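PDB 3JVN: acetyltransferase from Vibrio fischeri, which probably transfers an acyl group other than an amino-acyl group, such as acetyl from acetyl-CoA, to an acceptor not yet identified, as GNAT-family enzymes do. Local coordinates for residues M20-D25 against Y95-Y100; E10-C15 against D65-F70; C76-I79 against L85-M88; A48-L51 against E55-V58. One frame throughout, in Å; residues are numbered along the deposited sequence.

Contact 1: residues M20-D25 against Y95-Y100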
# COMPACT_ATOMS: atom_id res chain seq x y z
N MSE A 20 11.30 -23.67 7.43
CA MSE A 20 10.51 -23.14 6.32
C MSE A 20 9.59 -24.27 5.87
O MSE A 20 8.46 -24.04 5.46
CB MSE A 20 11.44 -22.70 5.18
CG MSE A 20 10.75 -21.99 4.00
SE MSE A 20 10.09 -20.18 4.39
CE MSE A 20 11.78 -19.34 4.86
N TYR A 21 10.10 -25.50 5.97
CA TYR A 21 9.34 -26.69 5.58
C TYR A 21 8.26 -26.97 6.63
O TYR A 21 7.12 -27.27 6.29
CB TYR A 21 10.27 -27.90 5.48
CG TYR A 21 9.54 -29.19 5.24
CD1 TYR A 21 8.97 -29.48 4.01
CD2 TYR A 21 9.39 -30.12 6.28
CE1 TYR A 21 8.25 -30.65 3.81
CE2 TYR A 21 8.67 -31.29 6.09
CZ TYR A 21 8.10 -31.56 4.85
OH TYR A 21 7.39 -32.72 4.66
N LYS A 22 8.63 -26.87 7.91
CA LYS A 22 7.68 -27.09 8.98
C LYS A 22 6.53 -26.09 8.85
O LYS A 22 5.36 -26.46 9.00
CB LYS A 22 8.35 -26.93 10.35
CG LYS A 22 9.24 -28.09 10.80
CD LYS A 22 9.81 -27.80 12.19
CE LYS A 22 10.42 -29.03 12.88
NZ LYS A 22 11.68 -29.53 12.26
N LEU A 23 6.87 -24.84 8.55
CA LEU A 23 5.87 -23.78 8.39
C LEU A 23 4.87 -24.16 7.30
O LEU A 23 3.66 -24.26 7.54
CB LEU A 23 6.53 -22.44 8.02
CG LEU A 23 5.56 -21.27 7.74
CD1 LEU A 23 4.66 -21.05 8.96
CD2 LEU A 23 6.33 -19.99 7.43
N HIS A 24 5.39 -24.37 6.09
CA HIS A 24 4.56 -24.72 4.96
C HIS A 24 3.79 -26.00 5.19
O HIS A 24 2.66 -26.14 4.71
CB HIS A 24 5.41 -24.85 3.71
CG HIS A 24 6.04 -23.56 3.28
ND1 HIS A 24 7.14 -23.50 2.45
CD2 HIS A 24 5.71 -22.28 3.57
CE1 HIS A 24 7.46 -22.23 2.25
NE2 HIS A 24 6.61 -21.47 2.92
N ASP A 25 4.38 -26.94 5.92
CA ASP A 25 3.71 -28.20 6.18
C ASP A 25 2.43 -28.00 6.98
O ASP A 25 1.36 -28.46 6.57
CB ASP A 25 4.63 -29.15 6.95
CG ASP A 25 4.06 -30.55 7.04
OD1 ASP A 25 4.05 -31.24 6.00
OD2 ASP A 25 3.60 -30.96 8.12
N TYR A 95 7.49 -18.14 11.74
CA TYR A 95 7.28 -19.47 12.28
C TYR A 95 7.93 -19.69 13.64
O TYR A 95 9.04 -19.21 13.89
CB TYR A 95 7.79 -20.54 11.31
CG TYR A 95 7.68 -21.95 11.85
CD1 TYR A 95 8.76 -22.55 12.52
CD2 TYR A 95 6.50 -22.68 11.74
CE1 TYR A 95 8.65 -23.83 13.05
CE2 TYR A 95 6.39 -23.96 12.27
CZ TYR A 95 7.46 -24.53 12.92
OH TYR A 95 7.35 -25.80 13.45
N ILE A 96 7.23 -20.42 14.50
CA ILE A 96 7.75 -20.74 15.83
C ILE A 96 7.54 -22.22 16.12
O ILE A 96 6.49 -22.79 15.81
CB ILE A 96 7.03 -19.94 16.96
CG1 ILE A 96 6.89 -18.47 16.57
CG2 ILE A 96 7.82 -20.05 18.25
CD1 ILE A 96 5.57 -18.14 15.88
N GLU A 97 8.55 -22.86 16.70
CA GLU A 97 8.45 -24.27 17.03
C GLU A 97 7.24 -24.44 17.93
O GLU A 97 7.03 -23.63 18.84
CB GLU A 97 9.70 -24.73 17.76
CG GLU A 97 10.95 -24.65 16.91
CD GLU A 97 11.00 -25.74 15.86
OE1 GLU A 97 12.09 -25.96 15.29
OE2 GLU A 97 9.95 -26.37 15.60
N LYS A 98 6.46 -25.49 17.67
CA LYS A 98 5.25 -25.77 18.45
C LYS A 98 5.58 -25.90 19.94
O LYS A 98 4.72 -25.74 20.80
CB LYS A 98 4.57 -27.05 17.93
CG LYS A 98 4.12 -26.97 16.45
CD LYS A 98 3.04 -28.00 16.06
CE LYS A 98 1.71 -27.75 16.80
NZ LYS A 98 0.56 -28.70 16.49
N GLU A 99 6.86 -26.14 20.23
CA GLU A 99 7.32 -26.29 21.60
C GLU A 99 7.65 -24.94 22.24
O GLU A 99 7.80 -24.85 23.46
CB GLU A 99 8.55 -27.20 21.62
CG GLU A 99 9.03 -27.56 23.00
CD GLU A 99 10.46 -28.06 22.98
OE1 GLU A 99 10.72 -29.05 22.27
OE2 GLU A 99 11.30 -27.45 23.67
N TYR A 100 7.77 -23.90 21.43
CA TYR A 100 8.10 -22.58 21.94
C TYR A 100 7.04 -21.49 21.76
O TYR A 100 7.30 -20.31 22.02
CB TYR A 100 9.43 -22.12 21.33
CG TYR A 100 10.62 -22.84 21.91
CD1 TYR A 100 11.37 -22.28 22.94
CD2 TYR A 100 11.00 -24.10 21.44
CE1 TYR A 100 12.46 -22.95 23.50
CE2 TYR A 100 12.08 -24.79 21.99
CZ TYR A 100 12.80 -24.20 23.01
OH TYR A 100 13.87 -24.87 23.57
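Lys22 and Leu23 lean on the ring of Tyr95 where helix 13-30 lies across strand 86-96, the packing of the first long helix on the central sheet in the GNAT fold. Lys22 can be followed atom by atom. Its CB stands obliquely off the phenol, 3.6 Å from Tyr95 CZ. CG moves along past the hydroxyl, and CD lies 3.4 Å from Tyr95 OH while also coming within 3.7 Å of Glu97 OE2. CE stays beside that same carboxylate oxygen. The chain then bends at chi4 (70°), and NZ ends 4.7 Å from Glu97 OE1, too far for a salt bridge, though it may be weakly attracted to it; a weak hydrogen bond to Ser18 OG gives it another partner. A lysine suits this rim because its methylenes pack against the hydroxyl end of the tyrosine while its amine stays at the edge of the contact. Leu23, deeper, supplies pure hydrocarbon, and its backbone N lies over one face of the ring. With CG anti to the backbone N, Tyr95 lies alongside the helix, and its hydroxyl is hydrogen-bonded to Glu26 OE1. After Ile96 the chain leaves the strand, and an Arg-x-x-Gly-x-Ala sequence from Arg101, running into helix 105-118, resembles the family's acetyl-CoA pyrophosphate-binding motif. On the inner side Leu23 CD1 rests 3.7 Å from Tyr95 CD2.

Contact 2: residues E10-C15 against D65-F70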
# COMPACT_ATOMS: atom_id res chain seq x y z
N GLU A 10 24.17 -16.73 6.59
CA GLU A 10 24.31 -17.80 5.62
C GLU A 10 24.43 -19.16 6.33
O GLU A 10 24.10 -20.20 5.76
CB GLU A 10 25.54 -17.53 4.75
CG GLU A 10 25.64 -18.40 3.50
CD GLU A 10 26.91 -18.15 2.69
OE1 GLU A 10 28.01 -18.25 3.29
OE2 GLU A 10 26.81 -17.87 1.47
N ILE A 11 24.87 -19.12 7.59
CA ILE A 11 25.05 -20.31 8.43
C ILE A 11 23.75 -20.92 8.95
O ILE A 11 23.75 -22.03 9.49
CB ILE A 11 25.93 -19.98 9.67
CG1 ILE A 11 25.26 -18.91 10.54
CG2 ILE A 11 27.30 -19.48 9.23
CD1 ILE A 11 25.11 -19.27 12.03
N ASP A 12 22.64 -20.21 8.78
CA ASP A 12 21.36 -20.71 9.25
C ASP A 12 20.50 -21.23 8.09
O ASP A 12 19.42 -21.79 8.32
CB ASP A 12 20.61 -19.60 9.99
CG ASP A 12 21.47 -18.93 11.05
OD1 ASP A 12 21.83 -19.60 12.05
OD2 ASP A 12 21.77 -17.73 10.87
N LEU A 13 20.96 -21.03 6.86
CA LEU A 13 20.21 -21.49 5.70
C LEU A 13 19.77 -22.95 5.84
O LEU A 13 18.67 -23.33 5.43
CB LEU A 13 21.03 -21.30 4.41
CG LEU A 13 21.14 -19.85 3.91
CD1 LEU A 13 21.96 -19.80 2.62
CD2 LEU A 13 19.74 -19.28 3.68
N TYR A 14 20.64 -23.77 6.42
CA TYR A 14 20.34 -25.18 6.60
C TYR A 14 19.12 -25.34 7.54
O TYR A 14 18.17 -26.05 7.21
CB TYR A 14 21.57 -25.90 7.16
CG TYR A 14 21.49 -27.41 7.05
CD1 TYR A 14 21.90 -28.07 5.89
CD2 TYR A 14 20.96 -28.17 8.09
CE1 TYR A 14 21.78 -29.46 5.76
CE2 TYR A 14 20.81 -29.55 7.97
CZ TYR A 14 21.22 -30.19 6.81
OH TYR A 14 21.04 -31.55 6.71
N CYS A 15 19.16 -24.67 8.69
CA CYS A 15 18.07 -24.72 9.67
C CYS A 15 16.80 -24.17 9.06
O CYS A 15 15.71 -24.76 9.18
CB CYS A 15 18.41 -23.86 10.89
SG CYS A 15 20.09 -24.08 11.48
N ASP A 65 21.35 -22.54 21.40
CA ASP A 65 22.28 -22.50 20.28
C ASP A 65 21.50 -23.01 19.08
O ASP A 65 22.06 -23.27 18.02
CB ASP A 65 23.49 -23.40 20.53
CG ASP A 65 24.77 -22.61 20.76
OD1 ASP A 65 25.11 -21.78 19.88
OD2 ASP A 65 25.43 -22.83 21.80
N VAL A 66 20.19 -23.16 19.28
CA VAL A 66 19.29 -23.64 18.25
C VAL A 66 18.25 -22.56 17.89
O VAL A 66 17.73 -21.86 18.76
CB VAL A 66 18.58 -24.95 18.71
CG1 VAL A 66 17.87 -24.72 20.04
CG2 VAL A 66 17.58 -25.41 17.65
N ILE A 67 17.98 -22.43 16.60
CA ILE A 67 17.01 -21.45 16.12
C ILE A 67 15.60 -21.99 16.31
O ILE A 67 15.22 -22.97 15.66
CB ILE A 67 17.24 -21.14 14.63
CG1 ILE A 67 18.68 -20.66 14.43
CG2 ILE A 67 16.24 -20.10 14.17
CD1 ILE A 67 19.09 -20.51 13.00
N ILE A 68 14.83 -21.37 17.20
CA ILE A 68 13.47 -21.82 17.47
C ILE A 68 12.42 -20.95 16.80
O ILE A 68 11.22 -21.12 17.04
CB ILE A 68 13.19 -21.90 19.00
CG1 ILE A 68 13.69 -20.63 19.73
CG2 ILE A 68 13.85 -23.15 19.59
CD1 ILE A 68 12.76 -19.45 19.61
N GLY A 69 12.86 -20.04 15.94
CA GLY A 69 11.92 -19.18 15.25
C GLY A 69 12.56 -18.19 14.31
O GLY A 69 13.76 -17.91 14.40
N PHE A 70 11.77 -17.66 13.38
CA PHE A 70 12.26 -16.68 12.43
C PHE A 70 11.07 -15.87 11.88
O PHE A 70 9.91 -16.26 12.03
CB PHE A 70 13.02 -17.36 11.27
CG PHE A 70 12.13 -18.14 10.34
CD1 PHE A 70 11.68 -19.41 10.69
CD2 PHE A 70 11.69 -17.57 9.15
CE1 PHE A 70 10.79 -20.10 9.86
CE2 PHE A 70 10.80 -18.25 8.32
CZ PHE A 70 10.35 -19.51 8.67
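Ile67 presses the end of its side chain, CD1, into the angle between Asp12 and Cys15, and nearly all the close packing of this contact gathers round that one methyl. It lies 3.5 Å from Asp12 CB and the same distance from the carboxylate carbon, CG, with the carboxylate alongside it. The aspartate and isoleucine side chains cross at about a right angle. Toward the helix the touch is slacker: Cys15 SG stands 4.0 Å from Ile67 CD1, an ordinary apolar approach by a small, polarisable group. The reach of Ile67 comes from its torsions. CG1 is anti to the carbonyl carbon and CD1 continues the extension (chi2 172°), carrying the methyl straight out from the strand.

In the GNAT fold this is where segment 10-15, on helix 13-30, meets the start of strand 67-79. Just beyond Ile67 the strand carries a classic beta bulge, Ile68 and Gly69 both facing Ala61 of strand 56-62. The branched Ile67 suits this packing against the helix, where it also meets Leu19 and Val60. A buried carboxylate beside a methyl needs compensation elsewhere: Asp12 OD2 makes a salt bridge with Arg6 NH1 and is hydrogen-bonded to Lys9 N, which probably favours the ionised form. The solvent side is quite different. Asp65 and Val66 lie exposed on the turn before the strand, where Val66 points away from the helix, while Ile11 is exposed in segment 10-15 and its side chain comes no nearer than 6.2 Å to segment 65-70.

Contact 3: residues C76-I79 against L85-M88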
# COMPACT_ATOMS: atom_id res chain seq x y z
N CYS A 76 9.52 -2.51 -0.16
CA CYS A 76 8.90 -2.37 -1.46
C CYS A 76 8.57 -0.91 -1.70
O CYS A 76 8.57 -0.10 -0.78
CB CYS A 76 7.64 -3.23 -1.60
SG CYS A 76 6.84 -3.69 -0.06
N GLU A 77 8.32 -0.58 -2.96
CA GLU A 77 8.03 0.80 -3.31
C GLU A 77 6.80 0.96 -4.17
O GLU A 77 6.66 0.30 -5.21
CB GLU A 77 9.21 1.40 -4.08
CG GLU A 77 10.39 1.85 -3.25
CD GLU A 77 11.45 2.47 -4.14
OE1 GLU A 77 12.15 3.40 -3.68
OE2 GLU A 77 11.55 2.03 -5.30
N LEU A 78 5.92 1.84 -3.72
CA LEU A 78 4.72 2.16 -4.46
C LEU A 78 5.20 3.17 -5.50
O LEU A 78 5.51 4.32 -5.18
CB LEU A 78 3.68 2.78 -3.54
CG LEU A 78 2.41 3.28 -4.21
CD1 LEU A 78 1.60 2.09 -4.70
CD2 LEU A 78 1.61 4.11 -3.22
N ILE A 79 5.29 2.72 -6.74
CA ILE A 79 5.75 3.54 -7.85
C ILE A 79 4.59 4.05 -8.70
O ILE A 79 3.66 3.31 -9.04
CB ILE A 79 6.73 2.74 -8.73
CG1 ILE A 79 8.03 2.52 -7.95
CG2 ILE A 79 6.95 3.44 -10.05
CD1 ILE A 79 9.05 1.65 -8.68
N LEU A 85 8.45 7.82 -5.43
CA LEU A 85 8.23 6.52 -4.82
C LEU A 85 8.02 6.66 -3.31
O LEU A 85 8.68 7.46 -2.65
CB LEU A 85 9.43 5.62 -5.12
CG LEU A 85 10.01 5.75 -6.53
CD1 LEU A 85 8.87 5.72 -7.55
CD2 LEU A 85 10.78 7.05 -6.66
N VAL A 86 7.08 5.88 -2.76
CA VAL A 86 6.77 5.89 -1.34
C VAL A 86 7.36 4.62 -0.76
O VAL A 86 7.13 3.53 -1.28
CB VAL A 86 5.25 5.85 -1.10
CG1 VAL A 86 4.94 6.09 0.38
CG2 VAL A 86 4.56 6.88 -1.97
N MSE A 87 8.13 4.74 0.32
CA MSE A 87 8.72 3.55 0.90
C MSE A 87 7.73 2.76 1.74
O MSE A 87 7.12 3.28 2.67
CB MSE A 87 9.93 3.92 1.75
CG MSE A 87 10.59 2.72 2.45
SE MSE A 87 11.53 1.49 1.26
CE MSE A 87 13.23 1.46 2.18
N MSE A 88 7.58 1.48 1.40
CA MSE A 88 6.69 0.60 2.13
C MSE A 88 7.38 -0.74 2.29
O MSE A 88 8.48 -0.95 1.77
CB MSE A 88 5.38 0.40 1.37
CG MSE A 88 4.68 1.68 0.97
SE MSE A 88 2.94 1.30 0.26
CE MSE A 88 2.29 3.11 0.08
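Met88 N donates to Cys76 O across 2.9 Å, with an angle of 158° at the hydrogen, the shortest soundly placed hydrogen bond between the two segments. The return bond, from Cys76 N to Met88 O, is modelled shorter, but its donor stands above the carbonyl plane and its exact length is doubtful; together the two make Cys76 and Met88 a hydrogen-bonded antiparallel pair. Leu78 and Val86 form the next such pair: Leu78 N reaches Val86 O, 3.2 Å away, in the plane of that carbonyl, and Val86 N returns to Leu78 O. Between them Glu77 and Met87 are the non-hydrogen-bonded pair.

Leu78 and Met88, a selenomethionine, share one face with Cys76 and Val86. The Met88 chain is extended beyond CG, which carries its CE across Leu78 to a distance of 3.5 Å from Leu78 CD2. Methionine, here as its selenium analogue, is long and unbranched and can span this diagonal, while Leu78 and the beta-branched Val86 keep the face hydrophobic at CB. The other face mixes a charged residue, Glu77, with the apolar Met87: the extended Glu77 side chain crosses that of Leu85 obliquely, OE1 3.8 Å from Leu85 CB. Near the turn Ile79 and Leu85 lie side by side, pointing the same way.

This is the far end of the hairpin of strands 67-79 and 86-96. On one flank strand 86-96 is joined by strand 124-127, whose Phe126 packs on Met88, and on the other Glu77, Leu78 and Ile79 pair antiparallel with a strand of the second subunit, continuing the sheet through the dimer.

Contact 4: residues A48-L51 against E55-V58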
# COMPACT_ATOMS: atom_id res chain seq x y z
N ALA A 48 17.65 -18.63 0.51
CA ALA A 48 19.05 -18.20 0.42
C ALA A 48 19.13 -16.90 -0.37
O ALA A 48 19.67 -15.90 0.11
CB ALA A 48 19.89 -19.28 -0.25
N ARG A 49 18.59 -16.91 -1.60
CA ARG A 49 18.56 -15.73 -2.46
C ARG A 49 17.85 -14.61 -1.71
O ARG A 49 18.22 -13.43 -1.79
CB ARG A 49 17.79 -16.02 -3.75
CG ARG A 49 18.56 -16.74 -4.84
CD ARG A 49 17.67 -16.85 -6.07
NE ARG A 49 18.40 -17.32 -7.25
CZ ARG A 49 17.88 -17.35 -8.48
NH1 ARG A 49 18.60 -17.80 -9.50
NH2 ARG A 49 16.63 -16.93 -8.69
N TYR A 50 16.80 -15.00 -0.99
CA TYR A 50 16.00 -14.07 -0.20
C TYR A 50 16.89 -13.40 0.83
O TYR A 50 16.88 -12.18 0.98
CB TYR A 50 14.88 -14.83 0.52
CG TYR A 50 13.82 -13.92 1.11
CD1 TYR A 50 14.04 -13.24 2.32
CD2 TYR A 50 12.61 -13.73 0.45
CE1 TYR A 50 13.07 -12.38 2.85
CE2 TYR A 50 11.64 -12.87 0.96
CZ TYR A 50 11.88 -12.20 2.16
OH TYR A 50 10.90 -11.37 2.66
N LEU A 51 17.66 -14.20 1.54
CA LEU A 51 18.53 -13.68 2.56
C LEU A 51 19.59 -12.73 1.97
O LEU A 51 19.94 -11.72 2.59
CB LEU A 51 19.20 -14.85 3.28
CG LEU A 51 19.84 -14.64 4.65
CD1 LEU A 51 20.36 -15.99 5.11
CD2 LEU A 51 20.98 -13.62 4.60
N GLU A 55 17.18 -5.85 -0.25
CA GLU A 55 15.89 -5.28 0.17
C GLU A 55 15.13 -6.25 1.09
O GLU A 55 14.01 -5.94 1.52
CB GLU A 55 15.01 -4.99 -1.06
CG GLU A 55 15.58 -4.01 -2.08
CD GLU A 55 16.06 -2.69 -1.47
OE1 GLU A 55 15.64 -2.35 -0.35
OE2 GLU A 55 16.86 -1.99 -2.13
N CYS A 56 15.73 -7.40 1.40
CA CYS A 56 15.09 -8.40 2.26
C CYS A 56 15.58 -8.47 3.70
O CYS A 56 16.70 -8.09 4.02
CB CYS A 56 15.23 -9.79 1.63
SG CYS A 56 14.24 -10.04 0.13
N MSE A 57 14.73 -9.00 4.57
CA MSE A 57 15.07 -9.13 5.97
C MSE A 57 14.67 -10.49 6.53
O MSE A 57 13.61 -11.02 6.20
CB MSE A 57 14.38 -8.04 6.78
CG MSE A 57 14.85 -6.65 6.46
SE MSE A 57 13.52 -5.30 6.85
CE MSE A 57 13.63 -5.33 8.79
N VAL A 58 15.52 -11.05 7.37
CA VAL A 58 15.19 -12.31 8.00
C VAL A 58 15.81 -12.35 9.39
O VAL A 58 17.02 -12.34 9.54
CB VAL A 58 15.68 -13.52 7.15
CG1 VAL A 58 17.10 -13.30 6.68
CG2 VAL A 58 15.58 -14.78 7.98
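Cys56 holds its sulfur over the ring of Tyr50, 3.6 Å from SG to the centroid and only 7° off the ring normal, a sulfur-aromatic contact centred on the face. It joins helix 47-52 to strand 56-62, the connection by which the short second helix of the GNAT fold runs back into the sheet. Cys56 CB meets the rim of the same ring, 3.6 Å from Tyr50 CE1. Cysteine is apt here, for its small soft sulfur fits close against the flat phenol.

The ring is placed by the tyrosine's first torsion: CG lies anti to the backbone N (chi1 -167°), which turns the ring back over the start of the strand. Leu51 adds an apolar touch, its CG 3.7 Å from Val58 CG1. Both are apolar, Val58 buried and Leu51 nearer the surface, and Leu13 of helix 13-30 also packs on Leu51.

Farther out, the hydroxyl of Tyr50 is hydrogen-bonded to Asp92 OD1 of strand 86-96, so the ring is held at its polar end as well as at its face, and Thr72 and His74 touch it from strand 67-79. Cys56 also packs against Val82 of the second subunit. Met57 O, which shares a weak hydrogen bond with Thr72 OG1, lies at the ring edge, near its plane, 3.7 Å from Tyr50 CE1.

How the contacts relate
All four contacts reach one mixed sheet. Contacts 1 and 2 both use helix 13-30 and meet directly: their centres are about 12 Å apart, and Tyr95 N lies 3.1 Å from Phe70 O, a probable hydrogen bond between strands 86-96 and 67-79. Contact 4 touches contact 2 through Leu13, whose CD2 is 3.6 Å from Leu51 CD1. Contact 3 lies at the other end of those strands, its centre about 31 Å from that of contact 1, though its nearest atoms come within about 5 Å of contact 4; both touch the second subunit. In GNAT enzymes the cofactor typically wedges between the strands corresponding to 86-96 and 124-127, so contact 1 is probably near that site.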